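Local coordinates for protein topoisomerase IV subunit A (Escherichia coli, PDB 1ZVT) that forms the DNA-binding beta-pinwheel domain of a type II topoisomerase subunit and probably guides the enzyme's choice of DNA substrate in decatenation and supercoil removal, at residues 96-104 and 129-140; 47-57 and 79-90. One frame throughout, in Å; residues are numbered along the deposited sequence.

Contact 1 of 2, residues 96-104 and 129-140; sequences QKLLMASDA and PENAHVMPPVVI
This pairing belongs to one blade of the beta-pinwheel, the fold of the gyrase and topoisomerase IV C-terminal domains. Strand 138-139 is an outer strand of the blade and runs antiparallel to strand 97-101. Leu99 N donates to Val138 O at 2.7 Å, and Val138 N returns a bond to Leu99 O. Leu99 CB meets Val138 CB on one face of the sheet, where Leu193 and Val195 of the next blade also pack. On the other face Leu98 CD2 lies 3.8 Å from Val139 CG2. Met100 is bent at chi2 (-58°), which brings Met100 SD to 3.9 Å from Pro137 CB. The pairing breaks at Pro136 and Pro137. One water lies 2.9 Å from both Leu99 O and Pro136 O. A second accepts from Ala101 N and sits close to Met135 O. Past the two prolines, Met135 N binds Ala101 O and Asp103 N binds His133 O. Asp103 OD1 takes the backbone N of His133 at 2.9 Å, from above the carboxylate plane. Asp103 OD2 takes His133 ND1 at 3.0 Å on the syn side, but 29° out of that plane. The carboxylate stands 89° to the imidazole, yet OD2 lies at the ring edge, near its plane.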
loop_
_atom_site.group_PDB
_atom_site.type_symbol
_atom_site.label_atom_id
_atom_site.label_comp_id
_atom_site.label_asym_id
_atom_site.label_seq_id
_atom_site.Cartn_x
_atom_site.Cartn_y
_atom_site.Cartn_z
ATOM N N GLN A 96 14.167 4.925 1.638
ATOM C CA GLN A 96 12.949 5.440 0.981
ATOM C C GLN A 96 11.813 5.573 1.992
ATOM O O GLN A 96 11.449 4.606 2.653
ATOM C CB GLN A 96 12.490 4.498 -0.166
ATOM C CG GLN A 96 11.199 4.929 -0.849
ATOM C CD GLN A 96 11.345 6.256 -1.549
ATOM O OE1 GLN A 96 12.226 6.425 -2.398
ATOM N NE2 GLN A 96 10.507 7.222 -1.174
ATOM N N LYS A 97 11.236 6.759 2.093
ATOM C CA LYS A 97 10.074 6.934 2.974
ATOM C C LYS A 97 8.800 6.327 2.412
ATOM O O LYS A 97 8.541 6.411 1.203
ATOM C CB LYS A 97 9.851 8.417 3.275
ATOM C CG LYS A 97 10.990 9.063 4.084
ATOM C CD LYS A 97 10.794 8.852 5.580
ATOM C CE LYS A 97 11.984 9.340 6.405
ATOM N NZ LYS A 97 12.073 10.837 6.473
ATOM N N LEU A 98 7.996 5.746 3.311
ATOM C CA LEU A 98 6.750 5.067 2.946
ATOM C C LEU A 98 5.681 5.475 3.918
ATOM O O LEU A 98 5.979 5.795 5.078
ATOM C CB LEU A 98 6.914 3.547 3.081
ATOM C CG LEU A 98 8.097 2.878 2.398
ATOM C CD1 LEU A 98 8.180 1.421 2.818
ATOM C CD2 LEU A 98 7.884 2.988 0.889
ATOM N N LEU A 99 4.438 5.459 3.460
ATOM C CA LEU A 99 3.302 5.655 4.361
ATOM C C LEU A 99 2.631 4.306 4.611
ATOM O O LEU A 99 2.137 3.679 3.665
ATOM C CB LEU A 99 2.303 6.642 3.736
ATOM C CG LEU A 99 0.924 6.817 4.373
ATOM C CD1 LEU A 99 1.080 7.335 5.807
ATOM C CD2 LEU A 99 0.070 7.783 3.547
ATOM N N MET A 100 2.561 3.904 5.882
ATOM C CA MET A 100 1.885 2.670 6.303
ATOM C C MET A 100 0.625 3.047 7.054
ATOM O O MET A 100 0.636 3.996 7.840
ATOM C CB MET A 100 2.777 1.854 7.247
ATOM C CG MET A 100 4.058 1.315 6.626
ATOM S SD MET A 100 3.787 0.237 5.185
ATOM C CE MET A 100 2.598 -0.936 5.762
ATOM N N ALA A 101 -0.468 2.316 6.822
ATOM C CA ALA A 101 -1.730 2.669 7.463
ATOM C C ALA A 101 -2.695 1.507 7.489
ATOM O O ALA A 101 -2.566 0.537 6.710
ATOM C CB ALA A 101 -2.370 3.878 6.753
ATOM N N SER A 102 -3.665 1.603 8.396
ATOM C CA SER A 102 -4.778 0.654 8.425
ATOM C C SER A 102 -6.087 1.364 8.075
ATOM O O SER A 102 -6.215 2.601 8.181
ATOM C CB SER A 102 -4.898 0.029 9.819
ATOM O OG SER A 102 -5.360 1.005 10.742
ATOM N N ASP A 103 -7.098 0.588 7.707
ATOM C CA ASP A 103 -8.372 1.203 7.338
ATOM C C ASP A 103 -9.177 1.659 8.561
ATOM O O ASP A 103 -10.245 2.227 8.415
ATOM C CB ASP A 103 -9.211 0.290 6.420
ATOM C CG ASP A 103 -9.743 -0.932 7.109
ATOM O OD1 ASP A 103 -9.433 -1.196 8.294
ATOM O OD2 ASP A 103 -10.473 -1.684 6.423
ATOM N N ALA A 104 -8.628 1.467 9.755
ATOM C CA ALA A 104 -9.199 2.124 10.937
ATOM C C ALA A 104 -8.813 3.614 10.998
ATOM O O ALA A 104 -9.306 4.345 11.859
ATOM C CB ALA A 104 -8.720 1.379 12.212
ATOM N N PRO A 129 -6.369 -2.789 14.381
ATOM C CA PRO A 129 -7.567 -2.884 15.241
ATOM C C PRO A 129 -8.515 -3.982 14.811
ATOM O O PRO A 129 -8.359 -4.540 13.740
ATOM C CB PRO A 129 -8.225 -1.506 15.073
ATOM C CG PRO A 129 -7.053 -0.597 14.808
ATOM C CD PRO A 129 -6.182 -1.421 13.855
ATOM N N GLU A 130 -9.495 -4.293 15.665
ATOM C CA GLU A 130 -10.427 -5.370 15.410
ATOM C C GLU A 130 -11.078 -5.238 14.034
ATOM O O GLU A 130 -11.679 -4.206 13.719
ATOM C CB GLU A 130 -11.507 -5.386 16.497
ATOM C CG GLU A 130 -12.356 -6.634 16.462
ATOM C CD GLU A 130 -13.511 -6.582 17.444
ATOM O OE1 GLU A 130 -13.786 -5.496 18.013
ATOM O OE2 GLU A 130 -14.151 -7.638 17.639
ATOM N N ASN A 131 -10.923 -6.280 13.214
ATOM C CA ASN A 131 -11.519 -6.334 11.872
ATOM C C ASN A 131 -10.965 -5.319 10.882
ATOM O O ASN A 131 -11.556 -5.076 9.819
ATOM C CB ASN A 131 -13.045 -6.221 11.973
ATOM C CG ASN A 131 -13.642 -7.334 12.812
ATOM O OD1 ASN A 131 -13.143 -8.469 12.800
ATOM N ND2 ASN A 131 -14.685 -7.015 13.589
ATOM N N ALA A 132 -9.823 -4.735 11.209
ATOM C CA ALA A 132 -9.221 -3.762 10.298
ATOM C C ALA A 132 -8.355 -4.460 9.263
ATOM O O ALA A 132 -7.979 -5.634 9.443
ATOM C CB ALA A 132 -8.401 -2.751 11.067
ATOM N N HIS A 133 -8.029 -3.713 8.208
ATOM C CA HIS A 133 -7.196 -4.210 7.110
ATOM C C HIS A 133 -6.080 -3.239 6.833
ATOM O O HIS A 133 -6.177 -2.046 7.163
ATOM C CB HIS A 133 -8.043 -4.366 5.846
ATOM C CG HIS A 133 -9.273 -5.189 6.063
ATOM N ND1 HIS A 133 -10.463 -4.642 6.490
ATOM C CD2 HIS A 133 -9.477 -6.524 5.982
ATOM C CE1 HIS A 133 -11.358 -5.605 6.643
ATOM N NE2 HIS A 133 -10.788 -6.755 6.327
ATOM N N VAL A 134 -5.037 -3.745 6.190
ATOM C CA VAL A 134 -3.883 -2.922 5.819
ATOM C C VAL A 134 -4.227 -2.088 4.573
ATOM O O VAL A 134 -4.808 -2.630 3.611
ATOM C CB VAL A 134 -2.647 -3.807 5.476
ATOM C CG1 VAL A 134 -1.450 -2.920 5.104
ATOM C CG2 VAL A 134 -2.266 -4.740 6.634
ATOM N N MET A 135 -3.847 -0.802 4.550
ATOM C CA MET A 135 -3.993 0.003 3.346
ATOM C C MET A 135 -2.832 -0.313 2.397
ATOM O O MET A 135 -1.757 -0.724 2.816
ATOM C CB MET A 135 -3.943 1.504 3.650
ATOM C CG MET A 135 -5.027 2.006 4.573
ATOM S SD MET A 135 -6.704 1.702 3.996
ATOM C CE MET A 135 -6.812 2.760 2.536
ATOM N N PRO A 136 -3.027 -0.080 1.095
ATOM C CA PRO A 136 -1.863 -0.234 0.219
ATOM C C PRO A 136 -0.734 0.741 0.619
ATOM O O PRO A 136 -1.010 1.937 0.702
ATOM C CB PRO A 136 -2.417 0.184 -1.150
ATOM C CG PRO A 136 -3.895 -0.112 -1.067
ATOM C CD PRO A 136 -4.246 0.299 0.365
ATOM N N PRO A 137 0.495 0.255 0.903
ATOM C CA PRO A 137 1.610 1.182 1.262
ATOM C C PRO A 137 1.827 2.193 0.173
ATOM O O PRO A 137 1.669 1.861 -1.006
ATOM C CB PRO A 137 2.843 0.250 1.364
ATOM C CG PRO A 137 2.219 -1.081 1.747
ATOM C CD PRO A 137 0.931 -1.147 0.950
ATOM N N VAL A 138 2.185 3.419 0.543
ATOM C CA VAL A 138 2.400 4.463 -0.435
ATOM C C VAL A 138 3.830 4.930 -0.325
ATOM O O VAL A 138 4.283 5.308 0.759
ATOM C CB VAL A 138 1.472 5.656 -0.236
ATOM C CG1 VAL A 138 1.680 6.704 -1.369
ATOM C CG2 VAL A 138 0.009 5.186 -0.189
ATOM N N VAL A 139 4.540 4.891 -1.451
ATOM C CA VAL A 139 5.904 5.415 -1.508
ATOM C C VAL A 139 5.817 6.937 -1.507
ATOM O O VAL A 139 5.099 7.549 -2.327
ATOM C CB VAL A 139 6.661 4.902 -2.758
ATOM C CG1 VAL A 139 8.004 5.598 -2.925
ATOM C CG2 VAL A 139 6.841 3.403 -2.712
ATOM N N ILE A 140 6.528 7.564 -0.573
ATOM C CA ILE A 140 6.473 9.019 -0.462
ATOM C C ILE A 140 7.611 9.615 -1.301
ATOM O O ILE A 140 8.786 9.475 -0.941
ATOM C CB ILE A 140 6.584 9.477 1.003
ATOM C CG1 ILE A 140 5.371 9.011 1.825
ATOM C CG2 ILE A 140 6.758 11.015 1.055
ATOM C CD1 ILE A 140 5.603 9.087 3.348
HETATM O O HOH W 1 -0.709 3.124 3.322
HETATM O O HOH W 2 -0.083 0.650 4.479
#

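Contact 2 of 2, residues 47-57 and 79-90; sequences VVFVDSTGRSY and TLPPGATVDHML
Asp51 OD1 is gripped by three donors, Thr53 OG1 at 2.7 Å, Thr53 N at 2.8 Å and Arg55 N. The hydroxyl comes from the syn side, and the two backbone N-H groups meet OD1 well out of the carboxylate plane, Thr53 N from one side and Arg55 N from the other. The bond from Thr53 N makes an Asx turn within the tight turn 51-54. Asp51 CG sits between its backbone N and carbonyl carbon (chi1 78°), which turns the carboxylate back over this turn. Asp51 OD2 accepts from Tyr57 OH at 2.7 Å, on the anti side, and Pro81 CD packs against the same oxygen. An alanine in place of Asp51 would probably leave the Thr53 and Tyr57 hydroxyls without their acceptor and let the turn loosen. Ser52 OG takes Thr85 N at 3.0 Å, while Ser52 N donates to Thr85 O. The contact joins two strands of one beta-pinwheel blade: outer strand 86-90 runs antiparallel to strand 47-51. A classic beta bulge interrupts the pair: Asp87 N and His88 N both donate to Val50 O, the latter at 3.3 Å. Further along, Val48 and Leu90 exchange two backbone bonds. The Met89 side chain runs alongside that of Phe49. Met89 SD is 3.5 Å from Phe49 CE2, an oblique Met-aromatic contact. Val86 CG1 touches Phe49 CD2 at 3.7 Å.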
loop_
_atom_site.group_PDB
_atom_site.type_symbol
_atom_site.label_atom_id
_atom_site.label_comp_id
_atom_site.label_asym_id
_atom_site.label_seq_id
_atom_site.Cartn_x
_atom_site.Cartn_y
_atom_site.Cartn_z
ATOM N N VAL A 47 13.695 -7.840 -1.624
ATOM C CA VAL A 47 12.295 -7.585 -1.955
ATOM C C VAL A 47 11.446 -7.844 -0.721
ATOM O O VAL A 47 11.703 -8.777 0.026
ATOM C CB VAL A 47 11.799 -8.395 -3.197
ATOM C CG1 VAL A 47 12.046 -9.904 -3.074
ATOM C CG2 VAL A 47 10.303 -8.052 -3.497
ATOM N N VAL A 48 10.481 -6.959 -0.481
ATOM C CA VAL A 48 9.676 -7.006 0.743
ATOM C C VAL A 48 8.220 -7.302 0.374
ATOM O O VAL A 48 7.736 -6.834 -0.662
ATOM C CB VAL A 48 9.791 -5.672 1.497
ATOM C CG1 VAL A 48 8.629 -5.452 2.427
ATOM C CG2 VAL A 48 11.118 -5.622 2.268
ATOM N N PHE A 49 7.552 -8.084 1.225
ATOM C CA PHE A 49 6.148 -8.441 1.100
ATOM C C PHE A 49 5.447 -8.009 2.373
ATOM O O PHE A 49 5.987 -8.138 3.486
ATOM C CB PHE A 49 5.995 -9.956 0.892
ATOM C CG PHE A 49 6.677 -10.437 -0.351
ATOM C CD1 PHE A 49 7.992 -10.892 -0.307
ATOM C CD2 PHE A 49 6.020 -10.367 -1.582
ATOM C CE1 PHE A 49 8.655 -11.295 -1.486
ATOM C CE2 PHE A 49 6.684 -10.762 -2.768
ATOM C CZ PHE A 49 8.001 -11.227 -2.701
ATOM N N VAL A 50 4.232 -7.498 2.218
ATOM C CA VAL A 50 3.396 -7.210 3.383
ATOM C C VAL A 50 2.137 -8.097 3.325
ATOM O O VAL A 50 1.453 -8.141 2.281
ATOM C CB VAL A 50 3.011 -5.723 3.429
ATOM C CG1 VAL A 50 2.162 -5.470 4.665
ATOM C CG2 VAL A 50 4.280 -4.834 3.471
ATOM N N ASP A 51 1.847 -8.802 4.415
ATOM C CA ASP A 51 0.646 -9.669 4.442
ATOM C C ASP A 51 -0.594 -8.968 4.973
ATOM O O ASP A 51 -0.532 -7.814 5.432
ATOM C CB ASP A 51 0.912 -11.041 5.127
ATOM C CG ASP A 51 0.931 -10.981 6.660
ATOM O OD1 ASP A 51 0.421 -10.024 7.265
ATOM O OD2 ASP A 51 1.445 -11.940 7.267
ATOM N N SER A 52 -1.731 -9.670 4.874
ATOM C CA SER A 52 -3.032 -9.103 5.226
ATOM C C SER A 52 -3.201 -8.803 6.717
ATOM O O SER A 52 -4.181 -8.143 7.102
ATOM C CB SER A 52 -4.140 -10.055 4.758
ATOM O OG SER A 52 -3.903 -11.336 5.269
ATOM N N THR A 53 -2.277 -9.283 7.547
ATOM C CA THR A 53 -2.286 -9.061 8.988
ATOM C C THR A 53 -1.352 -7.936 9.431
ATOM O O THR A 53 -1.278 -7.616 10.617
ATOM C CB THR A 53 -1.964 -10.352 9.790
ATOM O OG1 THR A 53 -0.577 -10.679 9.674
ATOM C CG2 THR A 53 -2.811 -11.527 9.324
ATOM N N GLY A 54 -0.670 -7.334 8.467
ATOM C CA GLY A 54 0.227 -6.203 8.751
ATOM C C GLY A 54 1.662 -6.601 9.055
ATOM O O GLY A 54 2.449 -5.779 9.555
ATOM N N ARG A 55 2.010 -7.849 8.758
ATOM C CA ARG A 55 3.404 -8.301 8.916
ATOM C C ARG A 55 4.199 -8.038 7.643
ATOM O O ARG A 55 3.650 -8.116 6.556
ATOM C CB ARG A 55 3.452 -9.796 9.278
ATOM C CG ARG A 55 2.769 -10.114 10.627
ATOM C CD ARG A 55 3.091 -11.538 11.103
ATOM N NE ARG A 55 4.484 -11.701 11.534
ATOM C CZ ARG A 55 4.945 -11.464 12.766
ATOM N NH1 ARG A 55 4.142 -10.994 13.727
ATOM N NH2 ARG A 55 6.219 -11.684 13.045
ATOM N N SER A 56 5.494 -7.737 7.775
ATOM C CA SER A 56 6.379 -7.581 6.607
ATOM C C SER A 56 7.519 -8.613 6.619
ATOM O O SER A 56 7.940 -9.080 7.678
ATOM C CB SER A 56 6.955 -6.163 6.494
ATOM O OG SER A 56 7.823 -5.872 7.579
ATOM N N TYR A 57 8.008 -8.949 5.423
ATOM C CA TYR A 57 8.971 -10.013 5.239
ATOM C C TYR A 57 9.915 -9.587 4.141
ATOM O O TYR A 57 9.468 -8.995 3.158
ATOM C CB TYR A 57 8.285 -11.290 4.756
ATOM C CG TYR A 57 7.118 -11.775 5.554
ATOM C CD1 TYR A 57 5.849 -11.221 5.375
ATOM C CD2 TYR A 57 7.258 -12.847 6.443
ATOM C CE1 TYR A 57 4.751 -11.704 6.098
ATOM C CE2 TYR A 57 6.158 -13.325 7.164
ATOM C CZ TYR A 57 4.925 -12.750 6.970
ATOM O OH TYR A 57 3.839 -13.190 7.688
ATOM N N THR A 79 6.484 -17.684 6.724
ATOM C CA THR A 79 5.563 -18.280 7.693
ATOM C C THR A 79 4.415 -17.309 7.857
ATOM O O THR A 79 4.515 -16.342 8.617
ATOM C CB THR A 79 6.216 -18.468 9.050
ATOM O OG1 THR A 79 7.408 -19.247 8.900
ATOM C CG2 THR A 79 5.246 -19.184 10.001
ATOM N N LEU A 80 3.351 -17.532 7.098
ATOM C CA LEU A 80 2.190 -16.655 7.155
ATOM C C LEU A 80 1.243 -17.083 8.267
ATOM O O LEU A 80 1.093 -18.285 8.520
ATOM C CB LEU A 80 1.473 -16.645 5.805
ATOM C CG LEU A 80 2.290 -16.202 4.581
ATOM C CD1 LEU A 80 1.471 -16.317 3.303
ATOM C CD2 LEU A 80 2.820 -14.784 4.747
ATOM N N PRO A 81 0.612 -16.104 8.947
ATOM C CA PRO A 81 -0.444 -16.421 9.910
ATOM C C PRO A 81 -1.580 -17.209 9.251
ATOM O O PRO A 81 -1.776 -17.121 8.038
ATOM C CB PRO A 81 -0.936 -15.037 10.357
ATOM C CG PRO A 81 0.246 -14.143 10.158
ATOM C CD PRO A 81 0.884 -14.652 8.896
ATOM N N PRO A 82 -2.320 -18.002 10.045
ATOM C CA PRO A 82 -3.481 -18.710 9.499
ATOM C C PRO A 82 -4.409 -17.805 8.670
ATOM O O PRO A 82 -4.876 -16.780 9.162
ATOM C CB PRO A 82 -4.205 -19.215 10.756
ATOM C CG PRO A 82 -3.168 -19.285 11.813
ATOM C CD PRO A 82 -2.109 -18.263 11.479
ATOM N N GLY A 83 -4.637 -18.157 7.407
ATOM C CA GLY A 83 -5.592 -17.438 6.560
ATOM C C GLY A 83 -5.094 -16.145 5.937
ATOM O O GLY A 83 -5.812 -15.507 5.161
ATOM N N ALA A 84 -3.857 -15.767 6.254
ATOM C CA ALA A 84 -3.276 -14.526 5.741
ATOM C C ALA A 84 -2.877 -14.713 4.295
ATOM O O ALA A 84 -2.521 -15.831 3.875
ATOM C CB ALA A 84 -2.054 -14.135 6.569
ATOM N N THR A 85 -2.924 -13.620 3.541
ATOM C CA THR A 85 -2.490 -13.591 2.157
ATOM C C THR A 85 -1.393 -12.538 2.004
ATOM O O THR A 85 -1.298 -11.614 2.815
ATOM C CB THR A 85 -3.641 -13.210 1.204
ATOM O OG1 THR A 85 -4.279 -12.004 1.663
ATOM C CG2 THR A 85 -4.685 -14.335 1.097
ATOM N N VAL A 86 -0.581 -12.679 0.960
ATOM C CA VAL A 86 0.424 -11.660 0.621
ATOM C C VAL A 86 -0.180 -10.651 -0.333
ATOM O O VAL A 86 -0.506 -10.971 -1.494
ATOM C CB VAL A 86 1.674 -12.289 -0.013
ATOM C CG1 VAL A 86 2.582 -11.227 -0.604
ATOM C CG2 VAL A 86 2.418 -13.115 1.034
ATOM N N ASP A 87 -0.321 -9.417 0.139
ATOM C CA ASP A 87 -1.099 -8.435 -0.603
ATOM C C ASP A 87 -0.282 -7.357 -1.289
ATOM O O ASP A 87 -0.742 -6.728 -2.246
ATOM C CB ASP A 87 -2.134 -7.791 0.331
ATOM C CG ASP A 87 -3.162 -8.779 0.827
ATOM O OD1 ASP A 87 -3.256 -9.901 0.266
ATOM O OD2 ASP A 87 -3.877 -8.456 1.801
ATOM N N HIS A 88 0.933 -7.122 -0.782
ATOM C CA HIS A 88 1.728 -6.002 -1.242
ATOM C C HIS A 88 3.192 -6.390 -1.366
ATOM O O HIS A 88 3.705 -7.159 -0.535
ATOM C CB HIS A 88 1.599 -4.777 -0.311
ATOM C CG HIS A 88 0.196 -4.520 0.170
ATOM N ND1 HIS A 88 -0.763 -3.921 -0.617
ATOM C CD2 HIS A 88 -0.401 -4.788 1.354
ATOM C CE1 HIS A 88 -1.893 -3.843 0.057
ATOM N NE2 HIS A 88 -1.702 -4.356 1.257
ATOM N N MET A 89 3.840 -5.856 -2.400
ATOM C CA MET A 89 5.238 -6.135 -2.697
ATOM C C MET A 89 5.970 -4.824 -2.998
ATOM O O MET A 89 5.451 -3.976 -3.754
ATOM C CB MET A 89 5.326 -7.062 -3.922
ATOM C CG MET A 89 6.728 -7.424 -4.337
ATOM S SD MET A 89 6.842 -8.718 -5.630
ATOM C CE MET A 89 5.933 -7.982 -7.002
ATOM N N LEU A 90 7.152 -4.647 -2.417
ATOM C CA LEU A 90 7.923 -3.412 -2.590
ATOM C C LEU A 90 9.394 -3.725 -2.791
ATOM O O LEU A 90 9.936 -4.677 -2.197
ATOM C CB LEU A 90 7.814 -2.532 -1.344
ATOM C CG LEU A 90 6.440 -1.904 -1.105
ATOM C CD1 LEU A 90 5.535 -2.812 -0.286
ATOM C CD2 LEU A 90 6.642 -0.567 -0.409
#

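How the contacts relate
From the N terminus, strand 47-51 comes first and turns back as strand 55-59. The chain then leaves this blade and returns through 79-90, where contact 2 closes its loop. Strand 97-101 follows directly and begins the next blade. The chain turns into strand 106-111, then strand 123-124 crosses back to pair with strand 55-59 of the earlier blade. Segment 129-140 returns to close contact 1. The two loops are in series and neither encloses the other. Both contacts place an outer strand on its blade. The blades also touch directly: Pro137 CD packs on His88 CG at 3.5 Å, and Val134 CG2 lies against the turn at Gly54.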